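Local coordinates for synaptic vesicle glycoprotein 2C (PDB 5JLV) that is a glycosylated membrane protein of synaptic vesicles whose luminal domain serves as a neuronal receptor for botulinum neurotoxin A, at residues Met45-Gly50 / Lys63-Lys68; Asn84-Asp89 / Asp104-Asn109. One frame throughout, in Å; residues are numbered along the deposited sequence.

Contact 1. Residues Met45-Gly50 / Lys63-Lys68; sequences MEYDNG and KDSVFK
The ring of Y47 only just overlaps that of F67 on the next coil of the chain, its CD2 poised over one face of the phenylalanine and displaced toward the rim, 3.5 Å from F67 CE2. This is the internal aromatic stack of a pentapeptide-repeat beta-helix, in which parallel strands of successive coils lie in register and equivalent residues pile up. Both rings adopt the same first torsion, CG opposite the carbonyl carbon (chi1 -52° in Y47 and -62° in F67), and therefore leave the backbone side by side; their planes differ by 23° and are slid so far apart that the overlap is slight. F67 passes the stack on to F87, while F62 meets F67 edge-to-face.

The backbones are joined by alternating bonds: V66 N to M45 O at 2.9 Å, Y47 N to V66 O, K68 N to Y47 O at 2.8 Å, and N49 N to K68 O just where the chain of 45-50 turns its corner. On the other surface of the sheet E46, V66, D48 and K68 come together. The extended E46 runs beside V66, and K68 bends at its third and fourth torsions to bring NZ within 3.1 Å of E46 OE2, a salt bridge in which NZ comes to OE2 from above the carboxylate plane. The neighbouring acid D48 lays OD1 against K68 CB at 3.4 Å. At the opposite end S65 OG, lying near the plane of the Y47 ring at its edge, turns back along its own segment and donates to K63 O at 3.1 Å, well above that carbonyl's plane.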
ATOM      1  N   MET C  45     -15.605 -30.533  -8.545  1.00 39.30           N
ATOM      2  CA  MET C  45     -15.559 -29.710  -9.746  1.00 41.24           C
ATOM      3  C   MET C  45     -14.796 -28.404  -9.530  1.00 41.94           C
ATOM      4  O   MET C  45     -14.828 -27.832  -8.434  1.00 36.51           O
ATOM      5  CB  MET C  45     -16.981 -29.376 -10.204  1.00 49.06           C
ATOM      6  CG  MET C  45     -17.852 -30.579 -10.527  1.00 60.61           C
ATOM      7  SD  MET C  45     -17.122 -31.601 -11.812  1.00 90.34           S
ATOM      8  CE  MET C  45     -16.981 -30.428 -13.162  1.00 86.14           C
ATOM      9  N   GLU C  46     -14.121 -27.931 -10.577  1.00 36.67           N
ATOM     10  CA  GLU C  46     -13.640 -26.561 -10.601  1.00 40.28           C
ATOM     11  C   GLU C  46     -14.565 -25.675 -11.443  1.00 41.91           C
ATOM     12  O   GLU C  46     -15.138 -26.125 -12.444  1.00 45.37           O
ATOM     13  CB  GLU C  46     -12.189 -26.473 -11.094  1.00 37.46           C
ATOM     14  CG  GLU C  46     -11.621 -25.057 -11.016  1.00 36.77           C
ATOM     15  CD  GLU C  46     -10.127 -24.980 -11.264  1.00 47.02           C
ATOM     16  OE1 GLU C  46      -9.427 -25.996 -11.061  1.00 54.33           O
ATOM     17  OE2 GLU C  46      -9.646 -23.888 -11.645  1.00 43.07           O
ATOM     18  N   TYR C  47     -14.723 -24.427 -11.013  1.00 34.70           N
ATOM     19  CA  TYR C  47     -15.508 -23.441 -11.730  1.00 34.89           C
ATOM     20  C   TYR C  47     -14.652 -22.180 -11.921  1.00 34.64           C
ATOM     21  O   TYR C  47     -14.310 -21.506 -10.944  1.00 33.25           O
ATOM     22  CB  TYR C  47     -16.808 -23.112 -10.954  1.00 33.76           C
ATOM     23  CG  TYR C  47     -17.626 -24.346 -10.577  1.00 34.11           C
ATOM     24  CD1 TYR C  47     -18.549 -24.897 -11.474  1.00 35.48           C
ATOM     25  CD2 TYR C  47     -17.448 -24.980  -9.345  1.00 32.91           C
ATOM     26  CE1 TYR C  47     -19.291 -26.029 -11.140  1.00 35.81           C
ATOM     27  CE2 TYR C  47     -18.186 -26.110  -9.004  1.00 33.17           C
ATOM     28  CZ  TYR C  47     -19.104 -26.627  -9.907  1.00 36.30           C
ATOM     29  OH  TYR C  47     -19.823 -27.752  -9.585  1.00 37.76           O
ATOM     30  N   ASP C  48     -14.280 -21.907 -13.178  1.00 36.26           N
ATOM     31  CA  ASP C  48     -13.443 -20.755 -13.550  1.00 42.53           C
ATOM     32  C   ASP C  48     -14.337 -19.707 -14.176  1.00 45.29           C
ATOM     33  O   ASP C  48     -15.115 -20.021 -15.090  1.00 38.07           O
ATOM     34  CB  ASP C  48     -12.384 -21.153 -14.597  1.00 38.71           C
ATOM     35  CG  ASP C  48     -11.183 -21.859 -13.994  1.00 58.33           C
ATOM     36  OD1 ASP C  48     -11.196 -22.167 -12.783  1.00 53.94           O
ATOM     37  OD2 ASP C  48     -10.212 -22.116 -14.749  1.00 69.20           O
ATOM     38  N   ASN C  49     -14.233 -18.469 -13.695  1.00 36.68           N
ATOM     39  CA  ASN C  49     -14.981 -17.344 -14.269  1.00 36.69           C
ATOM     40  C   ASN C  49     -16.483 -17.615 -14.359  1.00 37.76           C
ATOM     41  O   ASN C  49     -17.134 -17.314 -15.358  1.00 41.46           O
ATOM     42  CB  ASN C  49     -14.388 -16.957 -15.631  1.00 39.59           C
ATOM     43  CG  ASN C  49     -12.903 -16.681 -15.546  1.00 53.97           C
ATOM     44  OD1 ASN C  49     -12.489 -15.609 -15.112  1.00 55.00           O
ATOM     45  ND2 ASN C  49     -12.088 -17.666 -15.919  1.00 58.54           N
ATOM     46  N   GLY C  50     -17.020 -18.207 -13.303  1.00 35.50           N
ATOM     47  CA  GLY C  50     -18.442 -18.459 -13.210  1.00 36.64           C
ATOM     48  C   GLY C  50     -19.148 -17.248 -12.649  1.00 38.61           C
ATOM     49  O   GLY C  50     -18.666 -16.615 -11.702  1.00 33.56           O
ATOM     50  N   LYS C  63     -19.409 -29.643  -2.837  1.00 34.12           N
ATOM     51  CA  LYS C  63     -18.448 -30.322  -1.982  1.00 34.57           C
ATOM     52  C   LYS C  63     -17.145 -30.585  -2.732  1.00 40.94           C
ATOM     53  O   LYS C  63     -17.168 -30.969  -3.906  1.00 42.05           O
ATOM     54  CB  LYS C  63     -19.070 -31.611  -1.429  1.00 38.40           C
ATOM     55  CG  LYS C  63     -18.121 -32.552  -0.712  1.00 52.94           C
ATOM     56  CD  LYS C  63     -18.877 -33.748  -0.119  1.00 65.41           C
ATOM     57  CE  LYS C  63     -20.052 -34.175  -0.998  1.00 71.03           C
ATOM     58  NZ  LYS C  63     -20.473 -35.583  -0.763  1.00 78.52           N
ATOM     59  N   ASP C  64     -16.013 -30.349  -2.059  1.00 36.98           N
ATOM     60  CA  ASP C  64     -14.666 -30.573  -2.629  1.00 39.44           C
ATOM     61  C   ASP C  64     -14.475 -29.838  -3.956  1.00 34.21           C
ATOM     62  O   ASP C  64     -13.928 -30.387  -4.899  1.00 37.80           O
ATOM     63  CB  ASP C  64     -14.368 -32.076  -2.823  1.00 44.45           C
ATOM     64  CG  ASP C  64     -14.537 -32.885  -1.552  1.00 54.40           C
ATOM     65  OD1 ASP C  64     -14.277 -32.361  -0.453  1.00 50.98           O
ATOM     66  OD2 ASP C  64     -14.924 -34.065  -1.655  1.00 68.43           O
ATOM     67  N   SER C  65     -14.947 -28.602  -4.019  1.00 31.75           N
ATOM     68  CA  SER C  65     -14.960 -27.864  -5.261  1.00 36.44           C
ATOM     69  C   SER C  65     -14.068 -26.651  -5.178  1.00 35.42           C
ATOM     70  O   SER C  65     -13.775 -26.157  -4.084  1.00 38.66           O
ATOM     71  CB  SER C  65     -16.390 -27.458  -5.626  1.00 40.94           C
ATOM     72  OG  SER C  65     -17.150 -28.602  -5.983  1.00 49.09           O
ATOM     73  N   VAL C  66     -13.615 -26.189  -6.337  1.00 33.03           N
ATOM     74  CA  VAL C  66     -12.778 -25.003  -6.437  1.00 36.13           C
ATOM     75  C   VAL C  66     -13.512 -23.935  -7.265  1.00 32.18           C
ATOM     76  O   VAL C  66     -14.046 -24.223  -8.333  1.00 32.21           O
ATOM     77  CB  VAL C  66     -11.397 -25.330  -7.056  1.00 39.41           C
ATOM     78  CG1 VAL C  66     -10.573 -24.054  -7.264  1.00 34.22           C
ATOM     79  CG2 VAL C  66     -10.640 -26.312  -6.169  1.00 40.57           C
ATOM     80  N   PHE C  67     -13.571 -22.720  -6.738  1.00 28.73           N
ATOM     81  CA  PHE C  67     -14.134 -21.590  -7.473  1.00 30.34           C
ATOM     82  C   PHE C  67     -13.026 -20.573  -7.716  1.00 31.57           C
ATOM     83  O   PHE C  67     -12.517 -19.961  -6.764  1.00 32.71           O
ATOM     84  CB  PHE C  67     -15.295 -20.944  -6.693  1.00 28.40           C
ATOM     85  CG  PHE C  67     -16.461 -21.865  -6.453  1.00 30.69           C
ATOM     86  CD1 PHE C  67     -16.441 -22.783  -5.402  1.00 29.55           C
ATOM     87  CD2 PHE C  67     -17.597 -21.798  -7.261  1.00 32.15           C
ATOM     88  CE1 PHE C  67     -17.519 -23.631  -5.176  1.00 35.86           C
ATOM     89  CE2 PHE C  67     -18.676 -22.651  -7.048  1.00 33.27           C
ATOM     90  CZ  PHE C  67     -18.638 -23.566  -5.999  1.00 33.58           C
ATOM     91  N   LYS C  68     -12.638 -20.415  -8.985  1.00 29.04           N
ATOM     92  CA  LYS C  68     -11.609 -19.434  -9.380  1.00 31.43           C
ATOM     93  C   LYS C  68     -12.192 -18.256 -10.181  1.00 33.54           C
ATOM     94  O   LYS C  68     -12.825 -18.461 -11.216  1.00 30.16           O
ATOM     95  CB  LYS C  68     -10.489 -20.107 -10.189  1.00 32.98           C
ATOM     96  CG  LYS C  68      -9.214 -19.267 -10.267  1.00 50.79           C
ATOM     97  CD  LYS C  68      -8.158 -19.869 -11.196  1.00 65.48           C
ATOM     98  CE  LYS C  68      -7.207 -20.811 -10.461  1.00 67.53           C
ATOM     99  NZ  LYS C  68      -7.883 -22.046  -9.958  1.00 66.87           N
TER

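Contact 2. Residues Asn84-Asp89 / Asp104-Asn109; sequences NCTFID and DSEFKN. With NAG (2-acetamido-2-deoxy-beta-D-glucopyranose), chain M; NAG (2-acetamido-2-deoxy-beta-D-glucopyranose), chain E.
The amide of N109 does two jobs at once: its ND2 carries an N-linked sugar, bonded to C1 of the chain E NAG at 1.5 Å, and it also reaches across to D89 OD1 in a weak hydrogen bond of 3.3 Å. Carboxylate and amide lie nearly coplanar, 15° apart. The opposite end is glycosylated too, through N84 ND2 and C1 of the chain M NAG, and that nitrogen has a further partner in D64.

Between these ends run two parallel strands of a pentapeptide-repeat beta-helix. E106 N bonds to C85 O, F87 N to E106 O at 2.7 Å, K108 N to F87 O, and D89 N to K108 O. S105 adds a side-chain link: with OG placed beside its own backbone N (chi1 -78°), it receives C85 N at 3.1 Å and itself donates to F82 O, so the hydroxyl bridges two stretches of the preceding coil. Inside, F87 CD1 approaches F107 CE1 to 3.4 Å, the rings almost parallel but slid apart. On the outer surface T86 CG2 rests on E106 CG, and the acetyl group of the chain E NAG lies against protein: its C8 is 3.5 Å from K108 CB and its O7 3.4 Å from I88 CG2.

The chain of another protein meets the edge of 106-108, bonding to F107 and N109 through their backbones and to N109 OD1 through an aromatic side chain. Strand 86-88 is flanked by 66-68 and 106-108, while F82 and F92 meet the F87 ring, F112 meets F107, and F102 meets both.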
ATOM      1  N   ASN C  84     -15.804 -28.053   2.249  1.00 34.60           N
ATOM      2  CA  ASN C  84     -14.429 -28.317   1.798  1.00 37.97           C
ATOM      3  C   ASN C  84     -14.167 -27.704   0.419  1.00 34.61           C
ATOM      4  O   ASN C  84     -13.547 -28.314  -0.453  1.00 39.14           O
ATOM      5  CB  ASN C  84     -14.142 -29.831   1.794  1.00 41.93           C
ATOM      6  CG  ASN C  84     -12.661 -30.152   1.727  1.00 51.32           C
ATOM      7  OD1 ASN C  84     -11.817 -29.389   2.198  1.00 49.82           O
ATOM      8  ND2 ASN C  84     -12.340 -31.299   1.141  1.00 69.34           N
ATOM      9  N   CYS C  85     -14.670 -26.493   0.226  1.00 29.77           N
ATOM     10  CA  CYS C  85     -14.466 -25.785  -1.016  1.00 29.31           C
ATOM     11  C   CYS C  85     -13.361 -24.750  -0.876  1.00 32.40           C
ATOM     12  O   CYS C  85     -13.118 -24.238   0.218  1.00 33.18           O
ATOM     13  CB  CYS C  85     -15.782 -25.161  -1.499  1.00 26.49           C
ATOM     14  SG  CYS C  85     -16.982 -26.424  -2.048  1.00 32.13           S
ATOM     15  N   THR C  86     -12.658 -24.488  -1.977  1.00 33.56           N
ATOM     16  CA  THR C  86     -11.683 -23.413  -2.035  1.00 33.21           C
ATOM     17  C   THR C  86     -12.167 -22.306  -2.977  1.00 34.07           C
ATOM     18  O   THR C  86     -12.586 -22.568  -4.116  1.00 29.74           O
ATOM     19  CB  THR C  86     -10.308 -23.933  -2.478  1.00 33.35           C
ATOM     20  OG1 THR C  86      -9.927 -25.008  -1.620  1.00 35.57           O
ATOM     21  CG2 THR C  86      -9.258 -22.828  -2.401  1.00 32.29           C
ATOM     22  N   PHE C  87     -12.129 -21.074  -2.487  1.00 26.05           N
ATOM     23  CA  PHE C  87     -12.506 -19.922  -3.296  1.00 25.46           C
ATOM     24  C   PHE C  87     -11.282 -19.047  -3.506  1.00 31.29           C
ATOM     25  O   PHE C  87     -10.614 -18.653  -2.533  1.00 27.13           O
ATOM     26  CB  PHE C  87     -13.597 -19.117  -2.602  1.00 24.58           C
ATOM     27  CG  PHE C  87     -14.828 -19.903  -2.301  1.00 25.02           C
ATOM     28  CD1 PHE C  87     -14.944 -20.605  -1.106  1.00 21.97           C
ATOM     29  CD2 PHE C  87     -15.885 -19.927  -3.203  1.00 31.32           C
ATOM     30  CE1 PHE C  87     -16.090 -21.327  -0.819  1.00 32.18           C
ATOM     31  CE2 PHE C  87     -17.035 -20.655  -2.932  1.00 29.70           C
ATOM     32  CZ  PHE C  87     -17.136 -21.357  -1.735  1.00 30.02           C
ATOM     33  N   ILE C  88     -10.998 -18.759  -4.776  1.00 27.32           N
ATOM     34  CA  ILE C  88      -9.809 -18.007  -5.187  1.00 25.98           C
ATOM     35  C   ILE C  88     -10.226 -16.805  -6.032  1.00 25.69           C
ATOM     36  O   ILE C  88     -10.980 -16.961  -6.990  1.00 30.64           O
ATOM     37  CB  ILE C  88      -8.851 -18.891  -6.024  1.00 27.95           C
ATOM     38  CG1 ILE C  88      -8.308 -20.056  -5.173  1.00 30.34           C
ATOM     39  CG2 ILE C  88      -7.698 -18.059  -6.606  1.00 30.70           C
ATOM     40  CD1 ILE C  88      -7.937 -21.281  -5.980  1.00 32.19           C
ATOM     41  N   ASP C  89      -9.717 -15.617  -5.690  1.00 20.89           N
ATOM     42  CA  ASP C  89      -9.986 -14.386  -6.465  1.00 23.88           C
ATOM     43  C   ASP C  89     -11.487 -14.215  -6.799  1.00 26.51           C
ATOM     44  O   ASP C  89     -11.852 -13.821  -7.913  1.00 31.35           O
ATOM     45  CB  ASP C  89      -9.171 -14.368  -7.776  1.00 31.98           C
ATOM     46  CG  ASP C  89      -7.652 -14.417  -7.554  1.00 46.66           C
ATOM     47  OD1 ASP C  89      -7.161 -14.329  -6.399  1.00 39.84           O
ATOM     48  OD2 ASP C  89      -6.934 -14.534  -8.567  1.00 58.12           O
ATOM     49  N   ASP C 104     -15.642 -25.954   6.599  1.00 32.70           N
ATOM     50  CA  ASP C 104     -14.248 -26.314   6.300  1.00 36.68           C
ATOM     51  C   ASP C 104     -13.808 -25.792   4.929  1.00 36.62           C
ATOM     52  O   ASP C 104     -13.169 -26.506   4.154  1.00 41.44           O
ATOM     53  CB  ASP C 104     -14.045 -27.837   6.390  1.00 42.02           C
ATOM     54  CG  ASP C 104     -14.261 -28.376   7.799  1.00 55.37           C
ATOM     55  OD1 ASP C 104     -13.811 -27.728   8.769  1.00 62.23           O
ATOM     56  OD2 ASP C 104     -14.871 -29.459   7.938  1.00 61.42           O
ATOM     57  N   SER C 105     -14.171 -24.553   4.632  1.00 27.82           N
ATOM     58  CA  SER C 105     -13.834 -23.954   3.358  1.00 27.70           C
ATOM     59  C   SER C 105     -12.725 -22.922   3.477  1.00 30.41           C
ATOM     60  O   SER C 105     -12.450 -22.410   4.548  1.00 34.08           O
ATOM     61  CB  SER C 105     -15.072 -23.348   2.691  1.00 32.66           C
ATOM     62  OG  SER C 105     -15.846 -24.377   2.113  1.00 30.55           O
ATOM     63  N   GLU C 106     -12.105 -22.626   2.350  1.00 27.91           N
ATOM     64  CA  GLU C 106     -10.907 -21.845   2.310  1.00 38.89           C
ATOM     65  C   GLU C 106     -11.107 -20.684   1.322  1.00 35.27           C
ATOM     66  O   GLU C 106     -11.631 -20.888   0.208  1.00 24.92           O
ATOM     67  CB  GLU C 106      -9.767 -22.765   1.867  1.00 47.47           C
ATOM     68  CG  GLU C 106      -8.488 -22.060   1.490  1.00 59.30           C
ATOM     69  CD  GLU C 106      -7.584 -21.817   2.675  1.00 69.68           C
ATOM     70  OE1 GLU C 106      -7.634 -22.602   3.650  1.00 67.79           O
ATOM     71  OE2 GLU C 106      -6.808 -20.845   2.617  1.00 76.48           O
ATOM     72  N   PHE C 107     -10.717 -19.478   1.734  1.00 25.00           N
ATOM     73  CA  PHE C 107     -10.798 -18.296   0.870  1.00 23.34           C
ATOM     74  C   PHE C 107      -9.408 -17.718   0.643  1.00 27.97           C
ATOM     75  O   PHE C 107      -8.652 -17.552   1.590  1.00 28.60           O
ATOM     76  CB  PHE C 107     -11.700 -17.216   1.494  1.00 29.70           C
ATOM     77  CG  PHE C 107     -13.112 -17.659   1.714  1.00 29.80           C
ATOM     78  CD1 PHE C 107     -14.086 -17.451   0.728  1.00 28.36           C
ATOM     79  CD2 PHE C 107     -13.485 -18.273   2.913  1.00 32.58           C
ATOM     80  CE1 PHE C 107     -15.398 -17.864   0.930  1.00 29.30           C
ATOM     81  CE2 PHE C 107     -14.800 -18.690   3.117  1.00 38.36           C
ATOM     82  CZ  PHE C 107     -15.755 -18.490   2.123  1.00 26.95           C
ATOM     83  N   LYS C 108      -9.094 -17.406  -0.616  1.00 24.24           N
ATOM     84  CA  LYS C 108      -7.790 -16.853  -1.019  1.00 31.58           C
ATOM     85  C   LYS C 108      -8.036 -15.616  -1.886  1.00 28.10           C
ATOM     86  O   LYS C 108      -8.538 -15.737  -3.007  1.00 28.93           O
ATOM     87  CB  LYS C 108      -6.984 -17.875  -1.839  1.00 28.96           C
ATOM     88  CG  LYS C 108      -7.005 -19.298  -1.314  1.00 36.74           C
ATOM     89  CD  LYS C 108      -5.713 -19.652  -0.617  1.00 50.55           C
ATOM     90  CE  LYS C 108      -5.651 -21.133  -0.278  1.00 58.65           C
ATOM     91  NZ  LYS C 108      -4.987 -21.968  -1.318  1.00 61.75           N
ATOM     92  N   ASN C 109      -7.706 -14.435  -1.357  1.00 23.85           N
ATOM     93  CA  ASN C 109      -7.895 -13.168  -2.084  1.00 23.23           C
ATOM     94  C   ASN C 109      -9.340 -12.958  -2.529  1.00 24.48           C
ATOM     95  O   ASN C 109      -9.594 -12.591  -3.681  1.00 23.66           O
ATOM     96  CB  ASN C 109      -7.011 -13.085  -3.339  1.00 21.09           C
ATOM     97  CG  ASN C 109      -5.536 -13.286  -3.063  1.00 30.86           C
ATOM     98  OD1 ASN C 109      -5.021 -13.018  -1.973  1.00 28.74           O
ATOM     99  ND2 ASN C 109      -4.835 -13.750  -4.095  1.00 44.83           N
TER
HETATM  100  C1  NAG M 605     -11.055 -31.887   0.948  1.00 63.53           C
HETATM  101  C2  NAG M 605     -10.904 -33.121   1.831  1.00 79.05           C
HETATM  102  C3  NAG M 605      -9.478 -33.659   1.776  1.00 88.77           C
HETATM  103  C4  NAG M 605      -9.006 -33.805   0.334  1.00 88.75           C
HETATM  104  C5  NAG M 605      -9.272 -32.531  -0.460  1.00 86.20           C
HETATM  105  C6  NAG M 605      -8.870 -32.703  -1.919  1.00 89.40           C
HETATM  106  C7  NAG M 605     -12.306 -33.362   3.795  1.00 75.39           C
HETATM  107  C8  NAG M 605     -12.452 -33.076   5.261  1.00 68.52           C
HETATM  108  N2  NAG M 605     -11.260 -32.799   3.199  1.00 77.76           N
HETATM  109  O3  NAG M 605      -9.425 -34.934   2.427  1.00 93.57           O
HETATM  110  O4  NAG M 605      -7.603 -34.092   0.319  1.00 90.05           O
HETATM  111  O5  NAG M 605     -10.658 -32.204  -0.383  1.00 77.25           O
HETATM  112  O6  NAG M 605      -9.686 -31.862  -2.742  1.00 89.61           O
HETATM  113  O7  NAG M 605     -13.098 -34.066   3.190  1.00 82.30           O
HETATM  114  C1  NAG E   1      -3.396 -13.963  -4.111  1.00 34.88           C
HETATM  115  C2  NAG E   1      -3.011 -15.202  -4.909  1.00 37.27           C
HETATM  116  C3  NAG E   1      -1.499 -15.298  -5.073  1.00 40.07           C
HETATM  117  C4  NAG E   1      -0.917 -13.977  -5.564  1.00 40.20           C
HETATM  118  C5  NAG E   1      -1.429 -12.811  -4.726  1.00 33.80           C
HETATM  119  C6  NAG E   1      -0.908 -11.483  -5.263  1.00 30.34           C
HETATM  120  C7  NAG E   1      -4.122 -17.359  -4.933  1.00 46.55           C
HETATM  121  C8  NAG E   1      -4.435 -18.604  -4.158  1.00 43.39           C
HETATM  122  N2  NAG E   1      -3.515 -16.392  -4.251  1.00 41.32           N
HETATM  123  O3  NAG E   1      -1.185 -16.335  -6.009  1.00 37.72           O
HETATM  124  O4  NAG E   1       0.511 -14.027  -5.491  1.00 36.38           O
HETATM  125  O5  NAG E   1      -2.854 -12.804  -4.740  1.00 32.95           O
HETATM  126  O6  NAG E   1      -1.083 -11.442  -6.685  1.00 34.88           O
HETATM  127  O7  NAG E   1      -4.407 -17.240  -6.114  1.00 46.35           O

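Contacts 1 and 2 are successive samples of one repeating principle, their centres about 10 Å apart in the same sheet, where strand 66-68 of the first adjoins strand 86-88 of the second. The join uses the same means as each contact: I88 N lies 2.8 Å from F67 O, probably hydrogen-bonded, and F67 CD1 packs on F87 CE2 at 3.3 Å, so that the aromatic column Y47, F67, F87, F107 runs through both. D64 OD1 lies 2.7 Å from N84 ND2, probably hydrogen-bonded, which ties contact 1 to a glycosylated residue. Both glycosylated asparagines and the bonds to the other protein belong to contact 2.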